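Side-chain contacts in Alr1585 protein (Nostoc sp., PDB 5C2I), which is a tetrameric, haem-containing DyP-type (dye-decolorizing) peroxidase that probably uses hydrogen peroxide to oxidise dyes and related substrates: residues L48-E53 with A94-S99; S146-L151 with E178-E183; A274-I279 with E440-Q445. The protein carries 1 engineered substitution. One frame throughout, in Å; residues are numbered along the deposited sequence.

Contact 1 (L48-E53 with A94-S99)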
loop_
_atom_site.group_PDB
_atom_site.type_symbol
_atom_site.label_atom_id
_atom_site.label_comp_id
_atom_site.label_asym_id
_atom_site.label_seq_id
_atom_site.Cartn_x
_atom_site.Cartn_y
_atom_site.Cartn_z
ATOM N N LEU A 48 30.662 -21.564 0.897
ATOM C CA LEU A 48 31.914 -21.521 1.596
ATOM C C LEU A 48 32.940 -22.459 1.069
ATOM O O LEU A 48 32.629 -23.562 0.678
ATOM C CB LEU A 48 31.703 -21.908 3.060
ATOM C CG LEU A 48 30.600 -21.196 3.800
ATOM C CD1 LEU A 48 30.589 -21.710 5.249
ATOM C CD2 LEU A 48 30.790 -19.686 3.780
ATOM N N GLN A 49 34.185 -21.994 1.080
ATOM C CA GLN A 49 35.372 -22.833 0.965
ATOM C C GLN A 49 36.233 -22.589 2.199
ATOM O O GLN A 49 36.721 -21.452 2.442
ATOM C CB GLN A 49 36.177 -22.482 -0.256
ATOM C CG GLN A 49 37.372 -23.374 -0.521
ATOM C CD GLN A 49 38.110 -22.907 -1.768
ATOM O OE1 GLN A 49 39.131 -22.276 -1.680
ATOM N NE2 GLN A 49 37.557 -23.192 -2.927
ATOM N N PHE A 50 36.404 -23.636 2.991
ATOM C CA PHE A 50 37.172 -23.514 4.226
ATOM C C PHE A 50 38.649 -23.296 3.937
ATOM O O PHE A 50 39.185 -23.785 2.937
ATOM C CB PHE A 50 36.928 -24.741 5.122
ATOM C CG PHE A 50 35.477 -24.887 5.535
ATOM C CD1 PHE A 50 34.842 -23.884 6.273
ATOM C CD2 PHE A 50 34.759 -26.021 5.229
ATOM C CE1 PHE A 50 33.510 -24.001 6.645
ATOM C CE2 PHE A 50 33.436 -26.143 5.604
ATOM C CZ PHE A 50 32.808 -25.132 6.310
ATOM N N LYS A 51 39.308 -22.545 4.803
ATOM C CA LYS A 51 40.697 -22.155 4.531
ATOM C C LYS A 51 41.657 -23.324 4.846
ATOM O O LYS A 51 41.454 -24.062 5.824
ATOM C CB LYS A 51 41.079 -20.944 5.355
ATOM C CG LYS A 51 40.305 -19.706 4.978
ATOM C CD LYS A 51 40.749 -18.528 5.821
ATOM C CE LYS A 51 40.086 -17.242 5.366
ATOM N NZ LYS A 51 40.463 -16.146 6.297
ATOM N N PRO A 52 42.677 -23.506 4.008
ATOM C CA PRO A 52 43.604 -24.620 4.170
ATOM C C PRO A 52 44.219 -24.695 5.547
ATOM O O PRO A 52 44.522 -23.670 6.135
ATOM C CB PRO A 52 44.713 -24.342 3.129
ATOM C CG PRO A 52 44.040 -23.550 2.076
ATOM C CD PRO A 52 42.949 -22.741 2.773
ATOM N N GLU A 53 44.353 -25.919 6.057
ATOM C CA GLU A 53 45.073 -26.198 7.294
ATOM C C GLU A 53 44.404 -25.595 8.517
ATOM O O GLU A 53 45.056 -25.400 9.515
ATOM C CB GLU A 53 46.520 -25.673 7.227
ATOM C CG GLU A 53 47.213 -25.920 5.894
ATOM C CD GLU A 53 47.745 -27.324 5.769
ATOM O OE1 GLU A 53 48.571 -27.708 6.653
ATOM O OE2 GLU A 53 47.388 -28.008 4.766
ATOM N N ALA A 94 17.829 -21.028 10.195
ATOM C CA ALA A 94 19.139 -21.378 9.596
ATOM C C ALA A 94 19.278 -22.867 9.262
ATOM O O ALA A 94 18.905 -23.738 10.080
ATOM C CB ALA A 94 20.273 -20.929 10.508
ATOM N N ASN A 95 19.906 -23.134 8.119
ATOM C CA ASN A 95 20.338 -24.460 7.715
ATOM C C ASN A 95 21.857 -24.423 7.507
ATOM O O ASN A 95 22.452 -23.366 7.216
ATOM C CB ASN A 95 19.773 -24.877 6.354
ATOM C CG ASN A 95 18.351 -25.372 6.353
ATOM O OD1 ASN A 95 17.566 -24.986 5.479
ATOM N ND2 ASN A 95 18.012 -26.295 7.261
ATOM N N PHE A 96 22.469 -25.589 7.583
ATOM C CA PHE A 96 23.872 -25.759 7.202
ATOM C C PHE A 96 24.015 -27.041 6.381
ATOM O O PHE A 96 23.561 -28.118 6.815
ATOM C CB PHE A 96 24.752 -25.828 8.443
ATOM C CG PHE A 96 26.228 -25.953 8.149
ATOM C CD1 PHE A 96 26.966 -24.845 7.816
ATOM C CD2 PHE A 96 26.861 -27.187 8.180
ATOM C CE1 PHE A 96 28.308 -24.961 7.476
ATOM C CE2 PHE A 96 28.210 -27.309 7.895
ATOM C CZ PHE A 96 28.933 -26.186 7.552
ATOM N N PHE A 97 24.657 -26.929 5.226
ATOM C CA PHE A 97 24.861 -28.069 4.317
ATOM C C PHE A 97 26.334 -28.290 3.999
ATOM O O PHE A 97 27.099 -27.317 3.885
ATOM C CB PHE A 97 24.111 -27.842 3.013
ATOM C CG PHE A 97 22.667 -27.400 3.161
ATOM C CD1 PHE A 97 21.661 -28.304 3.325
ATOM C CD2 PHE A 97 22.328 -26.044 3.098
ATOM C CE1 PHE A 97 20.342 -27.874 3.460
ATOM C CE2 PHE A 97 21.031 -25.618 3.180
ATOM C CZ PHE A 97 20.019 -26.532 3.375
ATOM N N LEU A 98 26.721 -29.549 3.829
ATOM C CA LEU A 98 28.078 -29.929 3.410
ATOM C C LEU A 98 28.066 -30.607 2.063
ATOM O O LEU A 98 27.208 -31.448 1.792
ATOM C CB LEU A 98 28.741 -30.876 4.436
ATOM C CG LEU A 98 29.118 -30.221 5.767
ATOM C CD1 LEU A 98 29.387 -31.279 6.817
ATOM C CD2 LEU A 98 30.311 -29.302 5.599
ATOM N N SER A 99 29.042 -30.260 1.220
ATOM C CA SER A 99 29.319 -31.023 0.002
ATOM C C SER A 99 30.213 -32.213 0.322
ATOM O O SER A 99 30.802 -32.284 1.415
ATOM C CB SER A 99 30.026 -30.139 -1.040
ATOM O OG SER A 99 31.362 -29.838 -0.644
#
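Phe50 and Phe96 meet edge to edge, CZ against CZ at 4.2 Å, so each para carbon lies close to the plane of the other ring and neither ring covers the other's face. The approach is nearly in line: Phe50 CG and Phe96 CG are 9.7 Å apart, almost the sum of the CZ to CZ gap and two ring lengths. This is therefore an end-on apolar contact and not an aromatic stack. Phe96 gets there because its CG stands anti to the backbone N (chi1 -178°); its CB does not aim straight at the other strand, and the ring spans the remaining gap. Leu98 adds a second point of contact through one methyl, CD2, which lies near the plane of the Phe50 ring at 4.4 Å from CE2. The same Leu98 CD2 sits 3.7 Å from Phe96 CE2 within its own strand, so the methyl lies beside the junction of the two rings, touching both. These three buried side chains form the close part of the contact. Leu48 borders it more loosely, with CD1 4.6 Å from Phe96 CE1. Beyond Phe50 the chain turns outward through Lys51 to the exposed Pro52 and Glu53, and this solvent side contributes nothing to the 98 Å² buried between the segments. The two strands are not neighbours in the sheet. Strand 150-156 runs between them, as expected for the first two strands of a ferredoxin-like unit in the dimeric alpha+beta barrel family, and both rings rest on its small Ala150. From helix 55-68, which lies in the connection between the two strands, Ile62 touches both rings and Val58 touches Phe50, while Tyr105, at the end of helix 100-105, brings its own ring against Phe50.

Contact 2 (S146-L151 with E178-E183)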
loop_
_atom_site.group_PDB
_atom_site.type_symbol
_atom_site.label_atom_id
_atom_site.label_comp_id
_atom_site.label_asym_id
_atom_site.label_seq_id
_atom_site.Cartn_x
_atom_site.Cartn_y
_atom_site.Cartn_z
ATOM N N SER A 146 34.449 -22.346 -8.073
ATOM C CA SER A 146 35.319 -22.719 -6.951
ATOM C C SER A 146 34.918 -24.074 -6.404
ATOM O O SER A 146 33.803 -24.519 -6.610
ATOM C CB SER A 146 35.179 -21.705 -5.820
ATOM O OG SER A 146 35.741 -20.454 -6.219
ATOM N N GLU A 147 35.836 -24.722 -5.690
ATOM C CA GLU A 147 35.503 -25.906 -4.935
ATOM C C GLU A 147 34.679 -25.426 -3.714
ATOM O O GLU A 147 35.137 -24.619 -2.930
ATOM C CB GLU A 147 36.762 -26.649 -4.479
ATOM C CG GLU A 147 36.442 -27.872 -3.643
ATOM C CD GLU A 147 37.668 -28.683 -3.259
ATOM O OE1 GLU A 147 38.391 -29.113 -4.182
ATOM O OE2 GLU A 147 37.877 -28.930 -2.041
ATOM N N ILE A 148 33.438 -25.866 -3.655
ATOM C CA ILE A 148 32.534 -25.459 -2.603
ATOM C C ILE A 148 32.481 -26.554 -1.547
ATOM O O ILE A 148 32.273 -27.725 -1.871
ATOM C CB ILE A 148 31.158 -25.177 -3.182
ATOM C CG1 ILE A 148 31.247 -23.971 -4.122
ATOM C CG2 ILE A 148 30.134 -24.939 -2.081
ATOM C CD1 ILE A 148 29.965 -23.735 -4.913
ATOM N N HIS A 149 32.670 -26.150 -0.300
ATOM C CA HIS A 149 32.623 -27.076 0.831
ATOM C C HIS A 149 31.297 -27.148 1.546
ATOM O O HIS A 149 30.922 -28.177 2.113
ATOM C CB HIS A 149 33.731 -26.723 1.837
ATOM C CG HIS A 149 35.123 -26.937 1.314
ATOM N ND1 HIS A 149 36.223 -26.317 1.844
ATOM C CD2 HIS A 149 35.592 -27.703 0.297
ATOM C CE1 HIS A 149 37.307 -26.686 1.190
ATOM N NE2 HIS A 149 36.950 -27.530 0.248
ATOM N N ALA A 150 30.593 -26.016 1.583
ATOM C CA ALA A 150 29.420 -25.891 2.416
ATOM C C ALA A 150 28.537 -24.755 1.982
ATOM O O ALA A 150 28.979 -23.847 1.255
ATOM C CB ALA A 150 29.845 -25.701 3.872
ATOM N N LEU A 151 27.287 -24.812 2.421
ATOM C CA LEU A 151 26.333 -23.760 2.202
ATOM C C LEU A 151 25.721 -23.419 3.562
ATOM O O LEU A 151 25.156 -24.298 4.241
ATOM C CB LEU A 151 25.273 -24.203 1.211
ATOM C CG LEU A 151 24.013 -23.308 1.016
ATOM C CD1 LEU A 151 24.300 -21.879 0.576
ATOM C CD2 LEU A 151 23.039 -23.972 0.042
ATOM N N GLU A 178 36.508 -18.781 3.179
ATOM C CA GLU A 178 36.234 -17.843 2.111
ATOM C C GLU A 178 34.764 -17.958 1.771
ATOM O O GLU A 178 34.246 -19.067 1.616
ATOM C CB GLU A 178 37.035 -18.198 0.854
ATOM C CG GLU A 178 38.546 -18.150 1.038
ATOM C CD GLU A 178 39.052 -16.754 1.340
ATOM O OE1 GLU A 178 38.388 -15.790 0.924
ATOM O OE2 GLU A 178 40.086 -16.619 2.025
ATOM N N ILE A 179 34.078 -16.835 1.681
ATOM C CA ILE A 179 32.734 -16.841 1.146
ATOM C C ILE A 179 32.908 -16.685 -0.360
ATOM O O ILE A 179 33.244 -15.596 -0.825
ATOM C CB ILE A 179 31.898 -15.713 1.770
ATOM C CG1 ILE A 179 31.743 -15.956 3.289
ATOM C CG2 ILE A 179 30.561 -15.624 1.094
ATOM C CD1 ILE A 179 31.150 -14.792 4.051
ATOM N N VAL A 180 32.714 -17.759 -1.103
ATOM C CA VAL A 180 33.045 -17.748 -2.531
ATOM C C VAL A 180 31.872 -17.258 -3.369
ATOM O O VAL A 180 32.046 -16.881 -4.524
ATOM C CB VAL A 180 33.566 -19.126 -3.040
ATOM C CG1 VAL A 180 34.823 -19.526 -2.277
ATOM C CG2 VAL A 180 32.500 -20.212 -2.952
ATOM N N HIS A 181 30.678 -17.288 -2.797
ATOM C CA HIS A 181 29.490 -16.839 -3.498
ATOM C C HIS A 181 28.393 -16.506 -2.511
ATOM O O HIS A 181 28.293 -17.159 -1.452
ATOM C CB HIS A 181 29.021 -17.909 -4.481
ATOM C CG HIS A 181 27.945 -17.440 -5.375
ATOM N ND1 HIS A 181 28.127 -16.394 -6.248
ATOM C CD2 HIS A 181 26.638 -17.776 -5.453
ATOM C CE1 HIS A 181 26.993 -16.160 -6.888
ATOM N NE2 HIS A 181 26.075 -16.981 -6.420
ATOM N N ARG A 182 27.580 -15.498 -2.849
ATOM C CA ARG A 182 26.397 -15.146 -2.061
ATOM C C ARG A 182 25.190 -14.946 -2.973
ATOM O O ARG A 182 25.297 -14.331 -4.040
ATOM C CB ARG A 182 26.644 -13.888 -1.229
ATOM C CG ARG A 182 25.437 -13.376 -0.460
ATOM C CD ARG A 182 25.750 -12.201 0.469
ATOM N NE ARG A 182 24.534 -11.580 0.996
ATOM C CZ ARG A 182 24.430 -10.910 2.123
ATOM N NH1 ARG A 182 25.458 -10.773 2.957
ATOM N NH2 ARG A 182 23.254 -10.389 2.438
ATOM N N GLU A 183 24.034 -15.402 -2.495
ATOM C CA GLU A 183 22.750 -14.995 -3.032
ATOM C C GLU A 183 21.866 -14.414 -1.921
ATOM O O GLU A 183 21.979 -14.791 -0.736
ATOM C CB GLU A 183 22.038 -16.166 -3.703
ATOM C CG GLU A 183 22.773 -16.791 -4.903
ATOM C CD GLU A 183 22.786 -15.929 -6.153
ATOM O OE1 GLU A 183 22.005 -14.949 -6.275
ATOM O OE2 GLU A 183 23.615 -16.252 -7.052
#
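Glu183 OE2 is gripped twice: His181 NE2 donates to it at 2.6 Å with an N-H...O angle of 151°, and Lys258 from strand 250-261 forms a salt bridge to the same oxygen. The histidine reaches OE2 on its anti side, from 35° out of the carboxylate plane. His181 and Glu183 both belong to strand 177-189 of the ferredoxin-like sheet, in which strand 42-50 runs between this strand and strand 150-156. Contact across that intervening strand is made by the loop leading into strand 150-156, where His149 and Ala150 together face Leu48 in a classic beta bulge. Val180 carries the contact. Its CA lies 7.0 Å from Ser146 CA, and the two side chains point at each other. Val180 turns CB and the methyl CG1 to Ser146, whose OG is 4.1 Å from Val180 CB, a van der Waals approach with no polar partner in the valine. The other methyl, Val180 CG2, meets Ile148 CG1 at 4.1 Å, the two side chains crossing obliquely, and also comes within 4.2 Å of Ser146 CB. With chi1 at -60°, CG2 stands between the backbone N and the carbonyl carbon, and this turns it to the isoleucine. Replacing Val180 with an alanine removes both methyls and would probably leave Ile148 CG1 without its apolar mate and open a gap beside Ser146. Val180 also leans on Gln49 of the central strand, while His181 packs against Gln171 of the second subunit, so the region lies next to a subunit interface. On the loop side a second histidine is fixed at both ring nitrogens: His149 ND1 takes the backbone N-H of Phe50, and NE2 donates almost in the ring plane to Glu147 OE2 at 2.8 Å.

Contact 3 (A274-I279 with E440-Q445)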
loop_
_atom_site.group_PDB
_atom_site.type_symbol
_atom_site.label_atom_id
_atom_site.label_comp_id
_atom_site.label_asym_id
_atom_site.label_seq_id
_atom_site.Cartn_x
_atom_site.Cartn_y
_atom_site.Cartn_z
ATOM N N ALA A 274 1.440 -18.834 -29.649
ATOM C CA ALA A 274 0.019 -18.538 -29.641
ATOM C C ALA A 274 -0.471 -18.098 -31.025
ATOM O O ALA A 274 -1.532 -18.529 -31.495
ATOM C CB ALA A 274 -0.276 -17.469 -28.597
ATOM N N GLN A 275 0.301 -17.257 -31.677
ATOM C CA GLN A 275 -0.090 -16.756 -33.010
ATOM C C GLN A 275 -0.081 -17.902 -34.015
ATOM O O GLN A 275 -0.975 -17.988 -34.851
ATOM C CB GLN A 275 0.854 -15.691 -33.540
ATOM C CG GLN A 275 0.967 -14.420 -32.735
ATOM C CD GLN A 275 1.946 -13.427 -33.354
ATOM O OE1 GLN A 275 2.087 -13.349 -34.601
ATOM N NE2 GLN A 275 2.619 -12.638 -32.488
ATOM N N LYS A 276 0.927 -18.754 -33.953
ATOM C CA LYS A 276 1.038 -19.892 -34.888
ATOM C C LYS A 276 -0.139 -20.860 -34.749
ATOM O O LYS A 276 -0.747 -21.289 -35.761
ATOM C CB LYS A 276 2.401 -20.591 -34.720
ATOM C CG LYS A 276 3.501 -19.785 -35.384
ATOM C CD LYS A 276 3.280 -19.605 -36.904
ATOM C CE LYS A 276 3.503 -20.880 -37.692
ATOM N NZ LYS A 276 3.549 -20.705 -39.181
ATOM N N LEU A 277 -0.513 -21.155 -33.501
ATOM C CA LEU A 277 -1.647 -22.017 -33.244
ATOM C C LEU A 277 -2.998 -21.316 -33.320
ATOM O O LEU A 277 -4.041 -21.970 -33.197
ATOM C CB LEU A 277 -1.508 -22.669 -31.863
ATOM C CG LEU A 277 -0.261 -23.528 -31.664
ATOM C CD1 LEU A 277 -0.135 -23.926 -30.214
ATOM C CD2 LEU A 277 -0.307 -24.744 -32.578
ATOM N N ASN A 278 -2.984 -19.991 -33.467
ATOM C CA ASN A 278 -4.177 -19.197 -33.398
ATOM C C ASN A 278 -4.987 -19.472 -32.126
ATOM O O ASN A 278 -6.186 -19.787 -32.204
ATOM C CB ASN A 278 -5.033 -19.441 -34.658
ATOM C CG ASN A 278 -6.064 -18.387 -34.837
ATOM O OD1 ASN A 278 -5.809 -17.215 -34.579
ATOM N ND2 ASN A 278 -7.246 -18.784 -35.251
ATOM N N ILE A 279 -4.323 -19.341 -30.963
ATOM C CA ILE A 279 -4.959 -19.440 -29.660
ATOM C C ILE A 279 -4.611 -18.232 -28.767
ATOM O O ILE A 279 -3.738 -17.423 -29.094
ATOM C CB ILE A 279 -4.539 -20.725 -28.922
ATOM C CG1 ILE A 279 -3.021 -20.732 -28.658
ATOM C CG2 ILE A 279 -4.963 -21.947 -29.719
ATOM C CD1 ILE A 279 -2.512 -21.951 -27.944
ATOM N N GLU A 440 0.238 -29.532 -34.225
ATOM C CA GLU A 440 1.153 -28.833 -35.091
ATOM C C GLU A 440 2.521 -28.762 -34.377
ATOM O O GLU A 440 2.580 -28.551 -33.172
ATOM C CB GLU A 440 0.617 -27.449 -35.338
ATOM C CG GLU A 440 1.580 -26.530 -36.027
ATOM C CD GLU A 440 0.874 -25.299 -36.587
ATOM O OE1 GLU A 440 -0.319 -25.412 -36.960
ATOM O OE2 GLU A 440 1.526 -24.237 -36.658
ATOM N N GLU A 441 3.605 -28.973 -35.120
ATOM C CA GLU A 441 4.954 -28.934 -34.516
ATOM C C GLU A 441 5.429 -27.495 -34.303
ATOM O O GLU A 441 5.193 -26.637 -35.139
ATOM C CB GLU A 441 5.973 -29.659 -35.407
ATOM C CG GLU A 441 5.860 -31.167 -35.353
ATOM C CD GLU A 441 6.905 -31.851 -36.208
ATOM O OE1 GLU A 441 7.467 -31.211 -37.104
ATOM O OE2 GLU A 441 7.176 -33.042 -35.950
ATOM N N TYR A 442 6.090 -27.241 -33.177
ATOM C CA TYR A 442 6.733 -25.950 -32.924
ATOM C C TYR A 442 7.900 -26.220 -31.986
ATOM O O TYR A 442 7.749 -26.936 -30.973
ATOM C CB TYR A 442 5.742 -24.961 -32.294
ATOM C CG TYR A 442 6.229 -23.572 -32.046
ATOM C CD1 TYR A 442 6.976 -23.259 -30.903
ATOM C CD2 TYR A 442 5.895 -22.545 -32.908
ATOM C CE1 TYR A 442 7.416 -21.961 -30.651
ATOM C CE2 TYR A 442 6.336 -21.245 -32.667
ATOM C CZ TYR A 442 7.087 -20.962 -31.525
ATOM O OH TYR A 442 7.478 -19.663 -31.311
ATOM N N ASN A 443 9.054 -25.670 -32.325
ATOM C CA ASN A 443 10.258 -25.848 -31.492
ATOM C C ASN A 443 10.295 -24.719 -30.471
ATOM O O ASN A 443 10.746 -23.623 -30.786
ATOM C CB ASN A 443 11.533 -25.805 -32.306
ATOM C CG ASN A 443 11.965 -27.135 -32.852
ATOM O OD1 ASN A 443 13.151 -27.468 -32.710
ATOM N ND2 ASN A 443 11.070 -27.894 -33.456
ATOM N N PHE A 444 9.782 -24.972 -29.262
ATOM C CA PHE A 444 9.809 -23.956 -28.252
ATOM C C PHE A 444 11.237 -23.922 -27.701
ATOM O O PHE A 444 11.828 -24.961 -27.376
ATOM C CB PHE A 444 8.796 -24.198 -27.124
ATOM C CG PHE A 444 8.580 -22.986 -26.264
ATOM C CD1 PHE A 444 7.685 -22.005 -26.647
ATOM C CD2 PHE A 444 9.294 -22.830 -25.060
ATOM C CE1 PHE A 444 7.499 -20.866 -25.878
ATOM C CE2 PHE A 444 9.114 -21.695 -24.299
ATOM C CZ PHE A 444 8.213 -20.717 -24.698
ATOM N N GLN A 445 11.820 -22.732 -27.652
ATOM C CA GLN A 445 13.198 -22.625 -27.271
ATOM C C GLN A 445 13.379 -22.688 -25.763
ATOM O O GLN A 445 12.477 -22.350 -24.991
ATOM C CB GLN A 445 13.753 -21.356 -27.835
ATOM C CG GLN A 445 15.230 -21.145 -27.624
ATOM C CD GLN A 445 16.062 -22.243 -28.258
ATOM O OE1 GLN A 445 16.288 -23.279 -27.634
ATOM N NE2 GLN A 445 16.451 -22.058 -29.509
HETATM O O HOH W 1 -2.178 -23.349 -36.711
#
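A Schellman motif closes helix 263-277 here: Asn278 takes a positive phi, and Ile279 N bonds back to Ala274 O at 3.0 Å. Against this last turn lies strand 439-442, through Glu440 and Tyr442. The side chains of Leu277 and Glu440 lie antiparallel, side by side, with the leucine methyl CD2 4.0 Å from Glu440 CB. The polar link is a water, which donates to Lys276 O at 2.7 Å and to Glu440 OE1 at 2.8 Å, so a carbonyl at the helix end is satisfied through solvent. Lys276 is bent at chi2 and chi3 (-61° and -72°), which curls its aliphatic chain round until CE is 4.0 Å from Glu440 OE2. NZ stays 4.8 Å from that Glu440 OE2, too far for a salt bridge, though the opposite charges may still attract. Nearer the helix, Lys276 CG meets the edge of the Tyr442 ring at CE2, 4.2 Å away, while the hydroxyl of Tyr442 is held by Asp269. Leu277 also touches Trp430 on the partner strand. The arrangement is that of a helix C-terminus packed on a two-stranded antiparallel sheet, here strands 428-431 and 439-442.

Contacts 1 and 2 belong to one sheet and interleave in it: strand 150-156 runs between the strands of contact 1, and strand 42-50 between those of contact 2. Their centres are 7 Å apart, and Ser99 OG meets Ile148 O at 2.6 Å, a probable hydrogen bond. Contact 1 is fully buried and entirely apolar. Contact 2 is partly exposed, near a subunit interface, and sets a small apolar patch between histidine-carboxylate pairs. Contact 3 lies about 46 Å from contact 1 and 41 Å from contact 2, centre to centre. It joins a helix end to a separate small sheet at the surface, where a bridging water and charged side chains join the apolar touches and a tyrosine edge.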